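Local coordinates for nuclear import protein MOG1 (PDB 1JHS), which binds the small GTPase Gsp1, the yeast Ran, and takes part in nuclear protein import and poly(A)+ mRNA export, at residues E7-G10 and G11-T15. The protein carries 1 engineered substitution. Sequence-based numbering, arbitrary orientation.
Sequences ELYG and GAITT
Leu8 and Ile13 face each other across a hairpin with a four-residue loop. Leu8 N donates to Ile13 O at 2.7 Å, and the bond is almost straight (173°). The carbonyl of Leu8 accepts two bonds. Gly11 N reaches Leu8 O at 2.9 Å from above the carbonyl plane, and Ile13 N reaches the same Leu8 O at 3.3 Å from the opposite face. Further round the turn, Ala12 N donates to Tyr9 O. Ala12 and Ile13 both lie opposite Leu8, which makes a classic beta bulge at the start of strand 13-17. Strand 4-8 is an outer strand of a three-stranded antiparallel sheet; strand 13-17 is the middle one, with 180-181 on its far side.

Gly11 has a positive phi (107°). The Glu7 side chain lies against it. Its chain runs extended beyond CG, and Glu7 OE1 lies 3.6 Å from Gly11 CA. One water bridges the other carboxylate oxygen, weakly, to Gly11 O.

Leu8 and Ile13 send their side chains to the face opposite Glu7 and Thr14, where the contacts are mainly between carbons. Leu8 CD1 meets two methyls, Ile13 CG2 at 4.2 Å and Thr15 CG2 at 3.9 Å. Ile13 CG1 stands anti to its carbonyl carbon (chi1 -74°), and with the chain extended beyond CG1, CD1 comes alongside the Tyr9 ring, 3.7 Å from Tyr9 CD1. The two side chains point the same way. Leu8 and Tyr9 also pack on strands 34-39 and 56-63 of the large sheet. Tyr9 OH hydrogen-bonds Thr33 O, just ahead of strand 34-39. Thr15 OG1 bonds Met175 O in helix 163-178.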
loop_
_atom_site.group_PDB
_atom_site.type_symbol
_atom_site.label_atom_id
_atom_site.label_comp_id
_atom_site.label_asym_id
_atom_site.label_seq_id
_atom_site.Cartn_x
_atom_site.Cartn_y
_atom_site.Cartn_z
ATOM N N GLU A 7 -4.187 12.798 -9.981
ATOM C CA GLU A 7 -3.811 12.305 -11.293
ATOM C C GLU A 7 -2.428 11.690 -11.195
ATOM O O GLU A 7 -1.508 12.301 -10.646
ATOM C CB GLU A 7 -3.758 13.436 -12.312
ATOM C CG GLU A 7 -5.111 13.907 -12.764
ATOM C CD GLU A 7 -5.015 14.825 -13.970
ATOM O OE1 GLU A 7 -3.882 15.171 -14.405
ATOM O OE2 GLU A 7 -6.074 15.196 -14.488
ATOM N N LEU A 8 -2.284 10.476 -11.717
ATOM C CA LEU A 8 -0.998 9.808 -11.683
ATOM C C LEU A 8 -0.462 9.633 -13.100
ATOM O O LEU A 8 -1.221 9.634 -14.063
ATOM C CB LEU A 8 -1.125 8.416 -11.051
ATOM C CG LEU A 8 -1.789 8.272 -9.684
ATOM C CD1 LEU A 8 -1.568 6.834 -9.215
ATOM C CD2 LEU A 8 -1.189 9.233 -8.683
ATOM N N TYR A 9 0.850 9.461 -13.207
ATOM C CA TYR A 9 1.479 9.225 -14.499
ATOM C C TYR A 9 1.023 10.211 -15.589
ATOM O O TYR A 9 0.532 9.812 -16.663
ATOM C CB TYR A 9 1.193 7.781 -14.931
ATOM C CG TYR A 9 1.580 6.753 -13.883
ATOM C CD1 TYR A 9 0.610 6.122 -13.094
ATOM C CD2 TYR A 9 2.924 6.441 -13.640
ATOM C CE1 TYR A 9 0.967 5.216 -12.094
ATOM C CE2 TYR A 9 3.291 5.536 -12.653
ATOM C CZ TYR A 9 2.308 4.920 -11.873
ATOM O OH TYR A 9 2.684 4.014 -10.890
ATOM N N GLY A 10 1.185 11.497 -15.312
ATOM C CA GLY A 10 0.798 12.497 -16.295
ATOM C C GLY A 10 -0.690 12.643 -16.541
ATOM O O GLY A 10 -1.097 13.402 -17.428
ATOM N N GLY A 11 -1.510 11.931 -15.771
ATOM C CA GLY A 11 -2.950 12.019 -15.945
ATOM C C GLY A 11 -3.551 10.786 -16.591
ATOM O O GLY A 11 -4.747 10.747 -16.873
ATOM N N ALA A 12 -2.729 9.770 -16.822
ATOM C CA ALA A 12 -3.207 8.541 -17.440
ATOM C C ALA A 12 -4.023 7.693 -16.454
ATOM O O ALA A 12 -4.822 6.855 -16.860
ATOM C CB ALA A 12 -2.026 7.733 -17.948
ATOM N N ILE A 13 -3.812 7.915 -15.163
ATOM C CA ILE A 13 -4.527 7.141 -14.149
ATOM C C ILE A 13 -4.989 8.069 -13.034
ATOM O O ILE A 13 -4.339 9.078 -12.772
ATOM C CB ILE A 13 -3.571 6.079 -13.537
ATOM C CG1 ILE A 13 -3.352 4.939 -14.531
ATOM C CG2 ILE A 13 -4.132 5.524 -12.221
ATOM C CD1 ILE A 13 -2.245 4.010 -14.111
ATOM N N THR A 14 -6.120 7.755 -12.400
ATOM C CA THR A 14 -6.569 8.544 -11.262
ATOM C C THR A 14 -6.921 7.588 -10.119
ATOM O O THR A 14 -7.244 6.416 -10.339
ATOM C CB THR A 14 -7.828 9.441 -11.573
ATOM O OG1 THR A 14 -8.944 8.617 -11.943
ATOM C CG2 THR A 14 -7.521 10.420 -12.709
ATOM N N THR A 15 -6.792 8.083 -8.894
ATOM C CA THR A 15 -7.173 7.328 -7.708
ATOM C C THR A 15 -7.322 8.424 -6.664
ATOM O O THR A 15 -7.475 9.602 -7.031
ATOM C CB THR A 15 -6.107 6.257 -7.307
ATOM O OG1 THR A 15 -6.582 5.522 -6.164
ATOM C CG2 THR A 15 -4.765 6.900 -6.986
HETATM O O HOH W 1 -6.785 12.591 -16.229
#